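Local coordinates for protein catalase (Corynebacterium glutamicum, PDB 4B7H) that breaks down hydrogen peroxide to water and oxygen at a haem iron, a reaction inhibited by nitric oxide, and carries bound NADPH, at residues K99-A104 against F130-G135; F107-G112 against D122-A127; P223-Y228 against D427-P432. All blocks are in the same frame, centred on the assembly; numbering follows the deposited sequence.

Contact 1. Residues K99-A104 against F130-G135; sequences KVTPLA and FYTEEG
Pro-102 O takes the one backbone hydrogen bond between 99-104 and 130-135, from Tyr-131 N at 2.9 Å and nearly straight (166° at the hydrogen), and Phe-130 CA adds a CA-H...O contact to the same oxygen. The strands are antiparallel neighbours in the curled sheet of the catalase barrel, and they splay apart from this point: CA atoms lie 4.5 Å apart at the non-hydrogen-bonded pair Leu-103/Phe-130 but 6.2 Å apart at Thr-101/Thr-132. Thr-101 turns its methyl inward, CG2 lying anti to the backbone N (chi1 of OG1 -54°), and the methyl rests on the carbonyl of Tyr-131, with CG2 to O at 3.4 Å. Leu-103 and Phe-130 lie side by side and point the same way, the leucine CB and CD2 against the CD1-CE1 side of the ring. The Tyr-131 ring runs instead along the backbone of 102-104, which meets it at its edge; Ala-104 CB packs on CE1, and the phenol hydroxyl is anchored beyond by the carbonyl of Val-369. At the outer end Lys-99 NZ is held chiefly by Asp-93; in one of the two modelled positions of Glu-133 it also makes a long and doubtful salt bridge to OE2. A type I turn from Thr-132 to Gly-135 reverses the chain into strand 135-142, making a beta-hairpin. There Thr-132 OG1 accepts from Glu-134 N, an ST turn, and donates in the carbonyl plane to a lone pair of Gly-135 O at 2.6 Å.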
loop_
_atom_site.group_PDB
_atom_site.type_symbol
_atom_site.label_atom_id
_atom_site.label_comp_id
_atom_site.label_asym_id
_atom_site.label_seq_id
_atom_site.Cartn_x
_atom_site.Cartn_y
_atom_site.Cartn_z
ATOM N N LYS A 99 35.719 -22.028 -5.450
ATOM C CA LYS A 99 34.928 -20.839 -5.119
ATOM C C LYS A 99 34.296 -20.935 -3.732
ATOM O O LYS A 99 33.794 -21.990 -3.341
ATOM C CB LYS A 99 33.840 -20.596 -6.175
ATOM C CG LYS A 99 34.356 -20.115 -7.529
ATOM C CD LYS A 99 34.587 -18.609 -7.561
ATOM C CE LYS A 99 35.072 -18.159 -8.937
ATOM N NZ LYS A 99 35.030 -16.675 -9.102
ATOM N N VAL A 100 34.336 -19.829 -2.996
ATOM C CA VAL A 100 33.652 -19.713 -1.711
ATOM C C VAL A 100 32.675 -18.551 -1.831
ATOM O O VAL A 100 33.072 -17.432 -2.171
ATOM C CB VAL A 100 34.639 -19.458 -0.551
ATOM C CG1 VAL A 100 33.890 -19.322 0.772
ATOM C CG2 VAL A 100 35.646 -20.588 -0.473
ATOM N N THR A 101 31.398 -18.814 -1.562
ATOM C CA THR A 101 30.349 -17.821 -1.802
ATOM C C THR A 101 29.477 -17.631 -0.560
ATOM O O THR A 101 29.039 -18.613 0.034
ATOM C CB THR A 101 29.459 -18.267 -2.976
ATOM O OG1 THR A 101 30.281 -18.535 -4.123
ATOM C CG2 THR A 101 28.412 -17.201 -3.330
ATOM N N PRO A 102 29.219 -16.367 -0.162
ATOM C CA PRO A 102 28.302 -16.163 0.971
ATOM C C PRO A 102 26.881 -16.620 0.624
ATOM O O PRO A 102 26.468 -16.539 -0.541
ATOM C CB PRO A 102 28.318 -14.641 1.180
ATOM C CG PRO A 102 29.511 -14.134 0.420
ATOM C CD PRO A 102 29.690 -15.090 -0.724
ATOM N N LEU A 103 26.135 -17.067 1.630
ATOM C CA LEU A 103 24.769 -17.499 1.407
ATOM C C LEU A 103 23.818 -17.045 2.505
ATOM O O LEU A 103 24.230 -16.738 3.631
ATOM C CB LEU A 103 24.698 -19.027 1.243
ATOM C CG LEU A 103 24.859 -19.892 2.498
ATOM C CD1 LEU A 103 23.564 -20.051 3.302
ATOM C CD2 LEU A 103 25.390 -21.256 2.105
ATOM N N ALA A 104 22.536 -17.024 2.152
ATOM C CA ALA A 104 21.441 -16.931 3.106
ATOM C C ALA A 104 20.578 -18.171 2.923
ATOM O O ALA A 104 20.557 -18.765 1.841
ATOM C CB ALA A 104 20.609 -15.690 2.852
ATOM N N PHE A 130 22.629 -17.607 -2.922
ATOM C CA PHE A 130 24.071 -17.483 -3.031
ATOM C C PHE A 130 24.400 -16.103 -3.586
ATOM O O PHE A 130 23.931 -15.731 -4.668
ATOM C CB PHE A 130 24.626 -18.593 -3.927
ATOM C CG PHE A 130 24.257 -19.975 -3.460
ATOM C CD1 PHE A 130 24.849 -20.510 -2.327
ATOM C CD2 PHE A 130 23.291 -20.725 -4.127
ATOM C CE1 PHE A 130 24.505 -21.773 -1.871
ATOM C CE2 PHE A 130 22.936 -21.999 -3.673
ATOM C CZ PHE A 130 23.544 -22.521 -2.543
ATOM N N TYR A 131 25.173 -15.331 -2.821
ATOM C CA TYR A 131 25.544 -13.980 -3.238
ATOM C C TYR A 131 26.763 -14.079 -4.151
ATOM O O TYR A 131 27.896 -13.872 -3.708
ATOM C CB TYR A 131 25.834 -13.086 -2.021
ATOM C CG TYR A 131 24.628 -12.830 -1.118
ATOM C CD1 TYR A 131 24.275 -13.726 -0.104
ATOM C CD2 TYR A 131 23.856 -11.680 -1.268
ATOM C CE1 TYR A 131 23.184 -13.488 0.724
ATOM C CE2 TYR A 131 22.754 -11.429 -0.443
ATOM C CZ TYR A 131 22.429 -12.334 0.557
ATOM O OH TYR A 131 21.346 -12.115 1.380
ATOM N N THR A 132 26.529 -14.403 -5.423
ATOM C CA THR A 132 27.623 -14.672 -6.354
ATOM C C THR A 132 28.158 -13.404 -7.013
ATOM O O THR A 132 27.523 -12.340 -6.974
ATOM C CB THR A 132 27.243 -15.707 -7.463
ATOM O OG1 THR A 132 26.794 -15.033 -8.647
ATOM C CG2 THR A 132 26.183 -16.692 -6.988
ATOM N N GLU A 133 29.321 -13.533 -7.642
ATOM C CA GLU A 133 29.966 -12.415 -8.324
ATOM C C GLU A 133 29.224 -12.026 -9.603
ATOM O O GLU A 133 29.479 -10.970 -10.172
ATOM C CB GLU A 133 31.428 -12.748 -8.640
ATOM C CG GLU A 133 32.297 -12.958 -7.400
ATOM C CD GLU A 133 33.731 -13.333 -7.734
ATOM O OE1 GLU A 133 34.170 -13.088 -8.878
ATOM O OE2 GLU A 133 34.421 -13.878 -6.846
ATOM N N GLU A 134 28.316 -12.887 -10.057
ATOM C CA GLU A 134 27.501 -12.597 -11.240
ATOM C C GLU A 134 26.026 -12.444 -10.869
ATOM O O GLU A 134 25.137 -12.593 -11.714
ATOM C CB GLU A 134 27.727 -13.645 -12.345
ATOM C CG GLU A 134 29.176 -13.607 -12.836
ATOM C CD GLU A 134 29.534 -14.575 -13.955
ATOM O OE1 GLU A 134 28.733 -15.462 -14.304
ATOM O OE2 GLU A 134 30.662 -14.446 -14.484
ATOM N N GLY A 135 25.777 -12.120 -9.602
ATOM C CA GLY A 135 24.430 -11.857 -9.121
ATOM C C GLY A 135 23.960 -12.847 -8.070
ATOM O O GLY A 135 24.626 -13.851 -7.798
#

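Contact 2. Residues F107-G112 against D122-A127; sequences FSTVAG and DVHGFA. With HEM (protoporphyrin IX containing Fe), chain E.
Phe-107 and Phe-126 face each other as a non-hydrogen-bonded antiparallel pair, and Ser-108 and Gly-125 follow as a hydrogen-bonded one; beyond this pair, toward Gly-112 and Asp-122, both segments are loop. Gly-125 N gives Ser-108 O a 2.8 Å bond; the return bond, Ser-108 N to Gly-125 O, is weak. Among the side chains the two phenylalanines form a T-shaped pair: CE1 at the edge of Phe-107 sits 3.6 Å above the face of Phe-126, toward its rim, with the planes at 89°. On the other face of the strands Ser-108 OG lies against the bare CA of Gly-125, at 3.4 Å, and is bonded to His-70 ND1. That same glycine CA meets the haem methyl CMD at 3.5 Å, so the absence of a side chain lets serine and porphyrin approach together. Beyond the paired residues, Asp-122 ties down the turning backbone. Its OD2 accepts Ala-111 N on the syn lone pair at 2.9 Å, Val-110 N from above the carboxylate plane at 2.8 Å, and a water bridging to Gly-112 N, a three-way grip that would stabilise the carboxylate form. Val-110 CG2 packs on Val-123 CB, and the Val-110 side chain lies about 5 Å from the bound nitric oxide, while Thr-109 CG2 lies alongside the His-124 imidazole. Around this buried pairing, Phe-107 leans on Leu-259 of helix 254-264 and Leu-312 of strand 305-314, His-124 reaches Gln-255, Phe-126 meets Phe-310, and Ala-127 touches Val-140 of strand 135-142.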
loop_
_atom_site.group_PDB
_atom_site.type_symbol
_atom_site.label_atom_id
_atom_site.label_comp_id
_atom_site.label_asym_id
_atom_site.label_seq_id
_atom_site.Cartn_x
_atom_site.Cartn_y
_atom_site.Cartn_z
ATOM N N PHE A 107 14.255 -21.536 6.114
ATOM C CA PHE A 107 13.495 -22.777 6.246
ATOM C C PHE A 107 12.091 -22.403 6.684
ATOM O O PHE A 107 11.885 -21.354 7.297
ATOM C CB PHE A 107 14.107 -23.664 7.327
ATOM C CG PHE A 107 15.541 -24.062 7.067
ATOM C CD1 PHE A 107 15.843 -25.074 6.163
ATOM C CD2 PHE A 107 16.578 -23.445 7.749
ATOM C CE1 PHE A 107 17.157 -25.449 5.931
ATOM C CE2 PHE A 107 17.892 -23.813 7.522
ATOM C CZ PHE A 107 18.182 -24.818 6.613
ATOM N N SER A 108 11.118 -23.264 6.421
ATOM C CA SER A 108 9.730 -22.898 6.693
ATOM C C SER A 108 8.816 -24.105 6.666
ATOM O O SER A 108 9.211 -25.173 6.212
ATOM C CB SER A 108 9.255 -21.900 5.629
ATOM O OG SER A 108 9.444 -22.433 4.324
ATOM N N THR A 109 7.587 -23.924 7.141
ATOM C CA THR A 109 6.501 -24.839 6.808
ATOM C C THR A 109 5.776 -24.225 5.606
ATOM O O THR A 109 6.278 -23.262 5.024
ATOM C CB THR A 109 5.540 -25.033 7.987
ATOM O OG1 THR A 109 5.083 -23.747 8.429
ATOM C CG2 THR A 109 6.229 -25.754 9.139
ATOM N N VAL A 110 4.608 -24.754 5.242
ATOM C CA VAL A 110 3.875 -24.272 4.069
ATOM C C VAL A 110 2.524 -23.635 4.388
ATOM O O VAL A 110 2.268 -22.490 4.015
ATOM C CB VAL A 110 3.651 -25.403 3.040
ATOM C CG1 VAL A 110 2.792 -24.909 1.868
ATOM C CG2 VAL A 110 4.988 -25.943 2.557
ATOM N N ALA A 111 1.652 -24.387 5.053
ATOM C CA ALA A 111 0.251 -23.984 5.210
ATOM C C ALA A 111 -0.025 -22.963 6.308
ATOM O O ALA A 111 -0.850 -22.057 6.141
ATOM C CB ALA A 111 -0.635 -25.213 5.412
ATOM N N GLY A 112 0.642 -23.121 7.445
ATOM C CA GLY A 112 0.334 -22.310 8.604
ATOM C C GLY A 112 0.746 -20.853 8.486
ATOM O O GLY A 112 1.630 -20.494 7.699
ATOM N N ASP A 122 3.942 -31.169 7.518
ATOM C CA ASP A 122 3.965 -30.297 6.355
ATOM C C ASP A 122 5.249 -30.535 5.597
ATOM O O ASP A 122 6.219 -31.064 6.151
ATOM C CB ASP A 122 3.931 -28.824 6.789
ATOM C CG ASP A 122 3.139 -27.947 5.838
ATOM O OD1 ASP A 122 2.778 -28.413 4.728
ATOM O OD2 ASP A 122 2.872 -26.776 6.204
ATOM N N VAL A 123 5.259 -30.121 4.336
ATOM C CA VAL A 123 6.501 -29.930 3.605
ATOM C C VAL A 123 7.280 -28.828 4.335
ATOM O O VAL A 123 6.668 -27.917 4.925
ATOM C CB VAL A 123 6.205 -29.491 2.148
ATOM C CG1 VAL A 123 7.469 -29.042 1.433
ATOM C CG2 VAL A 123 5.508 -30.612 1.375
ATOM N N HIS A 124 8.611 -28.903 4.313
ATOM C CA HIS A 124 9.418 -27.781 4.780
ATOM C C HIS A 124 10.206 -27.142 3.661
ATOM O O HIS A 124 10.890 -27.816 2.881
ATOM C CB HIS A 124 10.348 -28.188 5.918
ATOM C CG HIS A 124 9.612 -28.543 7.163
ATOM N ND1 HIS A 124 9.431 -27.655 8.200
ATOM C CD2 HIS A 124 8.953 -29.672 7.510
ATOM C CE1 HIS A 124 8.717 -28.236 9.149
ATOM N NE2 HIS A 124 8.419 -29.463 8.756
ATOM N N GLY A 125 10.110 -25.822 3.593
ATOM C CA GLY A 125 10.880 -25.052 2.639
ATOM C C GLY A 125 12.355 -25.075 2.974
ATOM O O GLY A 125 12.741 -25.135 4.142
ATOM N N PHE A 126 13.179 -25.000 1.935
ATOM C CA PHE A 126 14.628 -25.104 2.049
ATOM C C PHE A 126 15.165 -24.160 0.969
ATOM O O PHE A 126 15.513 -24.581 -0.138
ATOM C CB PHE A 126 15.040 -26.559 1.786
ATOM C CG PHE A 126 16.423 -26.924 2.266
ATOM C CD1 PHE A 126 17.548 -26.360 1.687
ATOM C CD2 PHE A 126 16.595 -27.875 3.264
ATOM C CE1 PHE A 126 18.828 -26.716 2.120
ATOM C CE2 PHE A 126 17.878 -28.249 3.693
ATOM C CZ PHE A 126 18.990 -27.667 3.120
ATOM N N ALA A 127 15.214 -22.870 1.296
ATOM C CA ALA A 127 15.420 -21.828 0.297
ATOM C C ALA A 127 16.747 -21.109 0.468
ATOM O O ALA A 127 16.957 -20.399 1.458
ATOM C CB ALA A 127 14.266 -20.835 0.342
HETATM C CHA HEM E . 7.082 -19.480 -1.187
HETATM C CHB HEM E . 4.678 -19.583 -5.397
HETATM C CHC HEM E . 5.741 -24.287 -5.808
HETATM C CHD HEM E . 9.233 -23.645 -2.556
HETATM C C1A HEM E . 6.331 -19.102 -2.272
HETATM C C2A HEM E . 5.824 -17.768 -2.531
HETATM C C3A HEM E . 5.176 -17.807 -3.705
HETATM C C4A HEM E . 5.242 -19.154 -4.217
HETATM C CMA HEM E . 4.468 -16.665 -4.441
HETATM C CAA HEM E . 6.032 -16.547 -1.607
HETATM C CBA HEM E . 7.345 -15.866 -1.963
HETATM C CGA HEM E . 7.537 -14.558 -1.242
HETATM O O1A HEM E . 8.703 -14.277 -0.865
HETATM O O2A HEM E . 6.562 -13.788 -1.042
HETATM C C1B HEM E . 4.725 -20.872 -5.875
HETATM C C2B HEM E . 4.058 -21.366 -7.058
HETATM C C3B HEM E . 4.338 -22.683 -7.152
HETATM C C4B HEM E . 5.205 -23.034 -6.049
HETATM C CMB HEM E . 3.180 -20.494 -7.979
HETATM C CAB HEM E . 3.919 -23.712 -8.219
HETATM C CBB HEM E . 3.644 -23.364 -9.476
HETATM C C1C HEM E . 6.904 -24.486 -5.086
HETATM C C2C HEM E . 7.880 -25.554 -5.248
HETATM C C3C HEM E . 8.845 -25.357 -4.332
HETATM C C4C HEM E . 8.510 -24.157 -3.594
HETATM C CMC HEM E . 7.773 -26.701 -6.282
HETATM C CAC HEM E . 10.154 -26.143 -4.077
HETATM C CBC HEM E . 10.793 -26.820 -5.046
HETATM C C1D HEM E . 8.921 -22.513 -1.855
HETATM C C2D HEM E . 9.655 -22.084 -0.708
HETATM C C3D HEM E . 9.005 -20.799 -0.273
HETATM C C4D HEM E . 7.938 -20.555 -1.206
HETATM C CMD HEM E . 10.840 -22.788 -0.051
HETATM C CAD HEM E . 9.452 -19.945 0.904
HETATM C CBD HEM E . 10.690 -19.156 0.483
HETATM C CGD HEM E . 11.136 -18.418 1.710
HETATM O O1D HEM E . 11.084 -17.163 1.727
HETATM O O2D HEM E . 11.526 -19.094 2.695
HETATM N NA HEM E . 5.968 -19.929 -3.325
HETATM N NB HEM E . 5.413 -21.906 -5.278
HETATM N NC HEM E . 7.326 -23.645 -4.068
HETATM N ND HEM E . 7.907 -21.598 -2.123
HETATM FE FE HEM E . 6.626 -21.797 -3.662
HETATM O O HOH W 1 1.945 -25.529 8.379
#

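Contact 3. Residues P223-Y228 against D427-P432; sequences PVWVKY and DIYVNP
No hydrogen bond crosses this contact, which is mostly apolar packing of a loop from the later part of the chain against the start of strand 223-232 in the catalase barrel. Pro-223 and Val-430 cross at about a right angle: the proline CB and CG lie over the branched end of the valine, with CG to CB at 3.9 Å. Trp-225 brings the far end of its six-membered ring. Its CZ2 and CH2 meet Pro-432 CD at the indole edge, near the ring plane, CZ2 being 4.1 Å away, and CH2 also reaches Tyr-429 CD2. The backbone joins in where Trp-225 CH2 comes to 3.8 Å from Val-430 O. A chi1 of -59°, which sets CG opposite the carbonyl carbon, swings the indole across to the loop, while Phe-280 and Phe-291 pack on the ring as well. Polar bonds hold the loop from other directions. Gln-215 OE1 accepts from Val-430 N, and Tyr-429 OH is bonded to Gln-346. Asn-431, turned away from the strand, engages Leu-439 and Asp-438 of the second subunit, so the loop belongs both to the barrel's flank and to the tetramer interface. Within the loop Asn-431 ND2 also donates to Pro-432 O at 3.0 Å, an almost perfectly straight bond (179°) with Pro-432 O in the plane of the Asn-431 side-chain amide.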
loop_
_atom_site.group_PDB
_atom_site.type_symbol
_atom_site.label_atom_id
_atom_site.label_comp_id
_atom_site.label_asym_id
_atom_site.label_seq_id
_atom_site.Cartn_x
_atom_site.Cartn_y
_atom_site.Cartn_z
ATOM N N PRO A 223 24.379 -27.736 -23.083
ATOM C CA PRO A 223 23.490 -27.904 -21.929
ATOM C C PRO A 223 23.418 -29.347 -21.424
ATOM O O PRO A 223 23.545 -30.289 -22.207
ATOM C CB PRO A 223 22.134 -27.513 -22.510
ATOM C CG PRO A 223 22.200 -28.043 -23.926
ATOM C CD PRO A 223 23.648 -27.861 -24.359
ATOM N N VAL A 224 23.227 -29.500 -20.116
ATOM C CA VAL A 224 22.806 -30.761 -19.518
ATOM C C VAL A 224 21.653 -30.457 -18.562
ATOM O O VAL A 224 21.536 -29.338 -18.049
ATOM C CB VAL A 224 23.945 -31.454 -18.738
ATOM C CG1 VAL A 224 24.997 -31.992 -19.680
ATOM C CG2 VAL A 224 24.560 -30.504 -17.712
ATOM N N TRP A 225 20.787 -31.438 -18.326
ATOM C CA TRP A 225 19.725 -31.268 -17.342
ATOM C C TRP A 225 20.242 -31.663 -15.961
ATOM O O TRP A 225 21.009 -32.624 -15.835
ATOM C CB TRP A 225 18.505 -32.104 -17.718
ATOM C CG TRP A 225 17.916 -31.778 -19.074
ATOM C CD1 TRP A 225 17.912 -32.585 -20.187
ATOM C CD2 TRP A 225 17.243 -30.566 -19.457
ATOM N NE1 TRP A 225 17.276 -31.949 -21.229
ATOM C CE2 TRP A 225 16.861 -30.709 -20.809
ATOM C CE3 TRP A 225 16.932 -29.370 -18.789
ATOM C CZ2 TRP A 225 16.174 -29.706 -21.500
ATOM C CZ3 TRP A 225 16.250 -28.382 -19.477
ATOM C CH2 TRP A 225 15.876 -28.555 -20.816
ATOM N N VAL A 226 19.851 -30.926 -14.920
ATOM C CA VAL A 226 20.329 -31.238 -13.576
ATOM C C VAL A 226 19.228 -31.186 -12.520
ATOM O O VAL A 226 18.220 -30.496 -12.690
ATOM C CB VAL A 226 21.473 -30.282 -13.129
ATOM C CG1 VAL A 226 22.651 -30.338 -14.094
ATOM C CG2 VAL A 226 20.959 -28.845 -12.974
ATOM N N LYS A 227 19.427 -31.941 -11.441
ATOM C CA LYS A 227 18.641 -31.806 -10.217
ATOM C C LYS A 227 19.584 -31.642 -9.031
ATOM O O LYS A 227 20.585 -32.354 -8.911
ATOM C CB LYS A 227 17.719 -33.008 -9.986
ATOM C CG LYS A 227 16.525 -33.074 -10.933
ATOM C CD LYS A 227 15.576 -34.202 -10.542
ATOM C CE LYS A 227 14.396 -34.321 -11.509
ATOM N NZ LYS A 227 13.417 -33.184 -11.424
ATOM N N TYR A 228 19.256 -30.700 -8.156
ATOM C CA TYR A 228 20.052 -30.430 -6.969
ATOM C C TYR A 228 19.606 -31.243 -5.768
ATOM O O TYR A 228 18.405 -31.337 -5.487
ATOM C CB TYR A 228 19.927 -28.967 -6.588
ATOM C CG TYR A 228 20.538 -27.984 -7.548
ATOM C CD1 TYR A 228 21.915 -27.782 -7.580
ATOM C CD2 TYR A 228 19.738 -27.217 -8.389
ATOM C CE1 TYR A 228 22.479 -26.859 -8.439
ATOM C CE2 TYR A 228 20.291 -26.290 -9.253
ATOM C CZ TYR A 228 21.663 -26.113 -9.270
ATOM O OH TYR A 228 22.215 -25.181 -10.119
ATOM N N ASP A 427 20.068 -18.434 -22.220
ATOM C CA ASP A 427 20.046 -17.916 -20.855
ATOM C C ASP A 427 18.726 -18.199 -20.141
ATOM O O ASP A 427 18.665 -18.151 -18.915
ATOM C CB ASP A 427 20.267 -16.417 -20.896
ATOM C CG ASP A 427 19.244 -15.725 -21.752
ATOM O OD1 ASP A 427 19.344 -15.834 -22.992
ATOM O OD2 ASP A 427 18.317 -15.109 -21.189
ATOM N N ILE A 428 17.667 -18.458 -20.904
ATOM C CA ILE A 428 16.423 -18.941 -20.323
ATOM C C ILE A 428 16.569 -20.454 -20.177
ATOM O O ILE A 428 16.641 -20.964 -19.057
ATOM C CB ILE A 428 15.201 -18.512 -21.164
ATOM C CG1 ILE A 428 15.243 -16.997 -21.398
ATOM C CG2 ILE A 428 13.906 -18.892 -20.460
ATOM C CD1 ILE A 428 14.123 -16.483 -22.272
ATOM N N TYR A 429 16.638 -21.151 -21.310
ATOM C CA TYR A 429 17.169 -22.521 -21.379
ATOM C C TYR A 429 17.306 -22.925 -22.835
ATOM O O TYR A 429 16.617 -22.381 -23.706
ATOM C CB TYR A 429 16.326 -23.567 -20.612
ATOM C CG TYR A 429 14.873 -23.697 -21.025
ATOM C CD1 TYR A 429 13.927 -22.782 -20.587
ATOM C CD2 TYR A 429 14.439 -24.755 -21.812
ATOM C CE1 TYR A 429 12.590 -22.897 -20.932
ATOM C CE2 TYR A 429 13.096 -24.884 -22.168
ATOM C CZ TYR A 429 12.178 -23.942 -21.732
ATOM O OH TYR A 429 10.841 -24.051 -22.074
ATOM N N VAL A 430 18.217 -23.854 -23.106
ATOM C CA VAL A 430 18.257 -24.478 -24.423
ATOM C C VAL A 430 17.080 -25.442 -24.457
ATOM O O VAL A 430 17.058 -26.439 -23.723
ATOM C CB VAL A 430 19.561 -25.251 -24.669
ATOM C CG1 VAL A 430 19.557 -25.851 -26.073
ATOM C CG2 VAL A 430 20.762 -24.336 -24.493
ATOM N N ASN A 431 16.080 -25.138 -25.276
ATOM C CA ASN A 431 14.850 -25.919 -25.238
ATOM C C ASN A 431 14.968 -27.246 -25.976
ATOM O O ASN A 431 15.721 -27.364 -26.954
ATOM C CB ASN A 431 13.668 -25.116 -25.789
ATOM C CG ASN A 431 13.900 -24.640 -27.212
ATOM O OD1 ASN A 431 14.367 -23.521 -27.434
ATOM N ND2 ASN A 431 13.577 -25.491 -28.185
ATOM N N PRO A 432 14.230 -28.255 -25.496
ATOM C CA PRO A 432 14.062 -29.485 -26.267
ATOM C C PRO A 432 12.946 -29.285 -27.298
ATOM O O PRO A 432 12.450 -28.171 -27.459
ATOM C CB PRO A 432 13.637 -30.487 -25.198
ATOM C CG PRO A 432 12.813 -29.664 -24.256
ATOM C CD PRO A 432 13.502 -28.304 -24.214
#

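How the contacts relate
From the N terminus, the chain enters strand 100-108 through contact 1, runs on to contact 2, turns, and returns along strand 125-132 through the same two contacts in reverse order. Contact 2 therefore closes the inner loop and contact 1 the outer one, at opposite ends of a single strand pair, their centres 23 Å apart: one end borders the haem, the other leads into the turn to strand 135-142. Contact 3 follows in series, closing a far longer loop that brings residues 427-432 back to strand 223-232 of the same curled sheet. The first two thus join sequence neighbours within the barrel, whereas the third fastens a distant, subunit-bridging loop to it.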